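Local coordinates for histone-lysine N-methyltransferase SETMAR (Homo sapiens, PDB 3F2K), which joins a histone-lysine methyltransferase to a DNA-binding mariner transposase domain, the part described here, and acts in DNA double-strand break repair, at residues D160-H171 with F202-R213. Sequence-based numbering, arbitrary orientation. Where two conformers were deposited one is given.
Sequences DLLPTNYHVFKH and FYATGINQLISR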
loop_
_atom_site.group_PDB
_atom_site.type_symbol
_atom_site.label_atom_id
_atom_site.label_comp_id
_atom_site.label_asym_id
_atom_site.label_seq_id
_atom_site.Cartn_x
_atom_site.Cartn_y
_atom_site.Cartn_z
ATOM N N ASP A 160 -8.121 5.892 3.988
ATOM C CA ASP A 160 -8.977 4.931 4.699
ATOM C C ASP A 160 -9.396 3.778 3.762
ATOM O O ASP A 160 -10.130 2.843 4.184
ATOM C CB ASP A 160 -10.263 5.635 5.255
ATOM C CG ASP A 160 -11.027 6.432 4.201
ATOM O OD1 ASP A 160 -10.436 6.784 3.149
ATOM O OD2 ASP A 160 -12.252 6.749 4.438
ATOM N N LEU A 161 -9.067 3.936 2.469
ATOM C CA LEU A 161 -9.355 2.896 1.454
ATOM C C LEU A 161 -8.036 2.287 0.905
ATOM O O LEU A 161 -8.063 1.486 -0.024
ATOM C CB LEU A 161 -10.204 3.435 0.313
ATOM C CG LEU A 161 -11.599 3.958 0.758
ATOM C CD1 LEU A 161 -12.343 4.477 -0.529
ATOM C CD2 LEU A 161 -12.441 2.946 1.554
ATOM N N LEU A 162 -6.916 2.630 1.534
ATOM C CA LEU A 162 -5.582 2.245 1.035
ATOM C C LEU A 162 -5.056 1.290 2.113
ATOM O O LEU A 162 -4.698 1.737 3.170
ATOM C CB LEU A 162 -4.706 3.532 0.938
ATOM C CG LEU A 162 -3.363 3.446 0.249
ATOM C CD1 LEU A 162 -3.482 3.014 -1.251
ATOM C CD2 LEU A 162 -2.628 4.813 0.406
ATOM N N PRO A 163 -5.058 -0.018 1.884
ATOM C CA PRO A 163 -4.712 -0.909 3.000
ATOM C C PRO A 163 -3.337 -0.747 3.668
ATOM O O PRO A 163 -3.212 -1.061 4.858
ATOM C CB PRO A 163 -4.909 -2.342 2.432
ATOM C CG PRO A 163 -5.903 -2.121 1.237
ATOM C CD PRO A 163 -5.451 -0.759 0.647
ATOM N N THR A 164 -2.304 -0.298 2.938
ATOM C CA THR A 164 -1.040 -0.156 3.588
ATOM C C THR A 164 -1.190 0.893 4.685
ATOM O O THR A 164 -0.605 0.777 5.756
ATOM C CB THR A 164 0.064 0.255 2.621
ATOM O OG1 THR A 164 0.069 -0.702 1.550
ATOM C CG2 THR A 164 1.442 0.295 3.327
ATOM N N ASN A 165 -2.000 1.900 4.390
ATOM C CA ASN A 165 -2.164 2.983 5.348
ATOM C C ASN A 165 -3.099 2.593 6.528
ATOM O O ASN A 165 -2.687 2.701 7.696
ATOM C CB ASN A 165 -2.666 4.207 4.585
ATOM C CG ASN A 165 -2.322 5.446 5.291
ATOM O OD1 ASN A 165 -3.037 5.847 6.183
ATOM N ND2 ASN A 165 -1.205 6.050 4.910
ATOM N N TYR A 166 -4.301 2.103 6.241
ATOM C CA TYR A 166 -5.264 1.814 7.327
ATOM C C TYR A 166 -4.936 0.546 8.159
ATOM O O TYR A 166 -5.340 0.428 9.317
ATOM C CB TYR A 166 -6.704 1.799 6.859
ATOM C CG TYR A 166 -7.140 0.640 5.973
ATOM C CD1 TYR A 166 -7.183 -0.710 6.481
ATOM C CD2 TYR A 166 -7.507 0.857 4.645
ATOM C CE1 TYR A 166 -7.652 -1.753 5.676
ATOM C CE2 TYR A 166 -7.967 -0.161 3.838
ATOM C CZ TYR A 166 -7.994 -1.461 4.339
ATOM O OH TYR A 166 -8.425 -2.420 3.477
ATOM N N HIS A 167 -4.115 -0.339 7.584
ATOM C CA HIS A 167 -3.768 -1.599 8.243
ATOM C C HIS A 167 -2.299 -1.639 8.652
ATOM O O HIS A 167 -1.971 -1.555 9.868
ATOM C CB HIS A 167 -4.084 -2.813 7.327
ATOM C CG HIS A 167 -3.904 -4.123 8.024
ATOM N ND1 HIS A 167 -4.629 -4.437 9.164
ATOM C CD2 HIS A 167 -3.126 -5.204 7.742
ATOM C CE1 HIS A 167 -4.245 -5.647 9.590
ATOM N NE2 HIS A 167 -3.355 -6.134 8.730
ATOM N N VAL A 168 -1.395 -1.780 7.685
ATOM C CA VAL A 168 0.030 -1.941 8.053
ATOM C C VAL A 168 0.559 -0.752 8.847
ATOM O O VAL A 168 1.170 -0.911 9.926
ATOM C CB VAL A 168 0.947 -2.292 6.782
ATOM C CG1 VAL A 168 2.388 -2.467 7.204
ATOM C CG2 VAL A 168 0.414 -3.575 6.050
ATOM N N PHE A 169 0.300 0.472 8.349
ATOM C CA PHE A 169 0.845 1.639 9.001
ATOM C C PHE A 169 0.250 1.910 10.385
ATOM O O PHE A 169 0.929 2.417 11.249
ATOM C CB PHE A 169 0.784 2.902 8.074
ATOM C CG PHE A 169 1.796 2.836 6.877
ATOM C CD1 PHE A 169 2.857 1.937 6.902
ATOM C CD2 PHE A 169 1.676 3.661 5.760
ATOM C CE1 PHE A 169 3.757 1.839 5.824
ATOM C CE2 PHE A 169 2.619 3.569 4.664
ATOM C CZ PHE A 169 3.619 2.660 4.718
ATOM N N LYS A 170 -1.022 1.587 10.551
ATOM C CA LYS A 170 -1.674 1.708 11.842
ATOM C C LYS A 170 -0.955 0.857 12.886
ATOM O O LYS A 170 -0.539 1.360 13.959
ATOM C CB LYS A 170 -3.134 1.297 11.700
ATOM C CG LYS A 170 -3.876 1.047 13.010
ATOM C CD LYS A 170 -5.282 0.566 12.775
ATOM C CE LYS A 170 -5.385 -0.747 11.989
ATOM N NZ LYS A 170 -6.843 -0.951 11.474
ATOM N N HIS A 171 -0.729 -0.395 12.546
ATOM C CA HIS A 171 -0.006 -1.309 13.425
ATOM C C HIS A 171 1.488 -0.947 13.607
ATOM O O HIS A 171 2.068 -1.074 14.733
ATOM C CB HIS A 171 -0.154 -2.712 12.928
ATOM C CG HIS A 171 -1.530 -3.259 13.129
ATOM N ND1 HIS A 171 -2.012 -3.588 14.377
ATOM C CD2 HIS A 171 -2.555 -3.445 12.270
ATOM C CE1 HIS A 171 -3.259 -4.013 14.272
ATOM N NE2 HIS A 171 -3.623 -3.918 13.005
ATOM N N PHE A 202 -1.856 -11.923 8.966
ATOM C CA PHE A 202 -1.902 -10.502 9.188
ATOM C C PHE A 202 -2.247 -9.705 7.931
ATOM O O PHE A 202 -3.079 -8.741 7.962
ATOM C CB PHE A 202 -0.590 -10.031 9.802
ATOM C CG PHE A 202 -0.467 -8.522 9.921
ATOM C CD1 PHE A 202 -1.170 -7.860 10.899
ATOM C CD2 PHE A 202 0.340 -7.796 9.032
ATOM C CE1 PHE A 202 -1.035 -6.423 11.065
ATOM C CE2 PHE A 202 0.483 -6.368 9.120
ATOM C CZ PHE A 202 -0.247 -5.668 10.132
ATOM N N TYR A 203 -1.578 -10.064 6.837
ATOM C CA TYR A 203 -1.810 -9.353 5.561
ATOM C C TYR A 203 -3.233 -9.556 5.039
ATOM O O TYR A 203 -3.871 -8.614 4.585
ATOM C CB TYR A 203 -0.680 -9.704 4.556
ATOM C CG TYR A 203 0.664 -9.310 5.142
ATOM C CD1 TYR A 203 1.103 -7.950 5.111
ATOM C CD2 TYR A 203 1.471 -10.253 5.781
ATOM C CE1 TYR A 203 2.282 -7.555 5.696
ATOM C CE2 TYR A 203 2.700 -9.875 6.361
ATOM C CZ TYR A 203 3.093 -8.513 6.287
ATOM O OH TYR A 203 4.261 -8.103 6.800
ATOM N N ALA A 204 -3.731 -10.780 5.155
ATOM C CA ALA A 204 -5.032 -11.128 4.608
ATOM C C ALA A 204 -6.103 -10.242 5.230
ATOM O O ALA A 204 -7.049 -9.842 4.529
ATOM C CB ALA A 204 -5.332 -12.586 4.856
ATOM N N THR A 205 -5.914 -9.974 6.532
ATOM C CA THR A 205 -6.803 -9.073 7.310
ATOM C C THR A 205 -6.958 -7.730 6.606
ATOM O O THR A 205 -8.075 -7.260 6.400
ATOM C CB THR A 205 -6.314 -8.836 8.739
ATOM O OG1 THR A 205 -6.166 -10.081 9.442
ATOM C CG2 THR A 205 -7.306 -7.963 9.547
ATOM N N GLY A 206 -5.827 -7.076 6.312
ATOM C CA GLY A 206 -5.878 -5.774 5.673
ATOM C C GLY A 206 -6.605 -5.763 4.337
ATOM O O GLY A 206 -7.411 -4.872 4.078
ATOM N N ILE A 207 -6.290 -6.755 3.504
ATOM C CA ILE A 207 -6.840 -6.862 2.177
ATOM C C ILE A 207 -8.338 -7.071 2.288
ATOM O O ILE A 207 -9.124 -6.307 1.732
ATOM C CB ILE A 207 -6.221 -8.067 1.392
ATOM C CG1 ILE A 207 -4.731 -7.820 1.199
ATOM C CG2 ILE A 207 -6.982 -8.290 0.075
ATOM C CD1 ILE A 207 -4.420 -6.668 0.276
ATOM N N ASN A 208 -8.699 -8.101 3.035
ATOM C CA ASN A 208 -10.122 -8.540 3.164
ATOM C C ASN A 208 -11.086 -7.465 3.734
ATOM O O ASN A 208 -12.267 -7.365 3.325
ATOM C CB ASN A 208 -10.153 -9.920 3.829
ATOM C CG ASN A 208 -9.713 -10.994 2.838
ATOM O OD1 ASN A 208 -10.403 -11.230 1.834
ATOM N ND2 ASN A 208 -8.564 -11.653 3.092
ATOM N N GLN A 209 -10.520 -6.595 4.552
ATOM C CA GLN A 209 -11.281 -5.449 5.098
ATOM C C GLN A 209 -11.756 -4.519 4.009
ATOM O O GLN A 209 -12.666 -3.772 4.262
ATOM C CB GLN A 209 -10.468 -4.685 6.119
ATOM C CG GLN A 209 -10.611 -5.397 7.450
ATOM C CD GLN A 209 -9.779 -4.811 8.562
ATOM O OE1 GLN A 209 -9.047 -3.871 8.357
ATOM N NE2 GLN A 209 -9.912 -5.388 9.771
ATOM N N LEU A 210 -11.154 -4.557 2.799
ATOM C CA LEU A 210 -11.609 -3.650 1.752
ATOM C C LEU A 210 -13.112 -3.691 1.494
ATOM O O LEU A 210 -13.727 -2.619 1.218
ATOM C CB LEU A 210 -10.883 -3.899 0.391
ATOM C CG LEU A 210 -9.425 -3.448 0.273
ATOM C CD1 LEU A 210 -8.794 -4.054 -0.999
ATOM C CD2 LEU A 210 -9.402 -1.874 0.183
ATOM N N ILE A 211 -13.696 -4.892 1.465
ATOM C CA ILE A 211 -15.117 -4.996 1.151
ATOM C C ILE A 211 -15.955 -4.217 2.154
ATOM O O ILE A 211 -16.829 -3.397 1.788
ATOM C CB ILE A 211 -15.577 -6.448 1.114
ATOM C CG1 ILE A 211 -14.720 -7.193 0.091
ATOM C CG2 ILE A 211 -17.051 -6.514 0.649
ATOM C CD1 ILE A 211 -15.010 -6.664 -1.273
ATOM N N SER A 212 -15.647 -4.429 3.413
ATOM C CA SER A 212 -16.390 -3.719 4.478
ATOM C C SER A 212 -16.183 -2.195 4.422
ATOM O O SER A 212 -17.152 -1.416 4.635
ATOM C CB SER A 212 -16.107 -4.319 5.877
ATOM O OG SER A 212 -14.761 -4.146 6.263
ATOM N N ARG A 213 -14.970 -1.755 4.084
ATOM C CA ARG A 213 -14.667 -0.333 3.995
ATOM C C ARG A 213 -15.311 0.322 2.754
ATOM O O ARG A 213 -15.833 1.471 2.849
ATOM C CB ARG A 213 -13.170 -0.109 3.944
ATOM C CG ARG A 213 -12.554 -0.372 5.338
ATOM C CD ARG A 213 -11.090 -0.133 5.280
ATOM N NE ARG A 213 -10.552 -0.258 6.631
ATOM C CZ ARG A 213 -10.205 0.756 7.417
ATOM N NH1 ARG A 213 -10.276 2.010 6.981
ATOM N NH2 ARG A 213 -9.763 0.499 8.671
HETATM O O HOH W 1 -7.017 -3.343 9.898
#
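The guanidinium of R213 lies flat on one face of the Y166 ring, centres 3.7 Å apart and planes only 6° from parallel, a stacked cation-pi pair to which CD of R213 adds a CH-pi contact. P163 CA lies over the opposite face, toward the rim. R213 reaches the ring with an extended chain running against the direction of the tyrosine, and its NH1 goes on to D160 O (2.9 Å), tilted from the carbonyl plane. With Y166 CG set between backbone N and carbonyl carbon (chi1 70°), the ring enters a hole formed by G206, Q209, L210 and R213. There OH donates to G206 O (2.7 Å), nearly in line with the C=O, while CD2 of L210 meets the ring edge and, at 3.7 Å, CG of P163. A phenylalanine in place of Y166 would probably keep much of the stack but leave G206 O without its hydroxyl donor.

At the next residue, G206 CA sits over one face of the H167 imidazole in a CH-pi contact, where a CB would collide with the ring. H167 NE2 donates to F202 O (2.7 Å) from above the carbonyl plane, and the ring forms an offset stack with F202 (centroids 4.3 Å apart). F202 in turn directs its edge at the face of H171, planes at 75°. A water bridges ND1 of H167, NZ of K170 and OE1 of Q209.

Helices 163-171 and 202-213 run in roughly opposite directions and cross, axes 9.2 Å apart, in the RNase H-like transposase domain, with P163 about 8 Å, side chain to side chain, from the magnesium ligand D38. All three hydrogen bonds across the contact end on main-chain carbonyls, of D160, F202 and G206, so polar side chains tie the segments together within a largely buried interface, and the tyrosine face probably helps stabilise the arginine's charge.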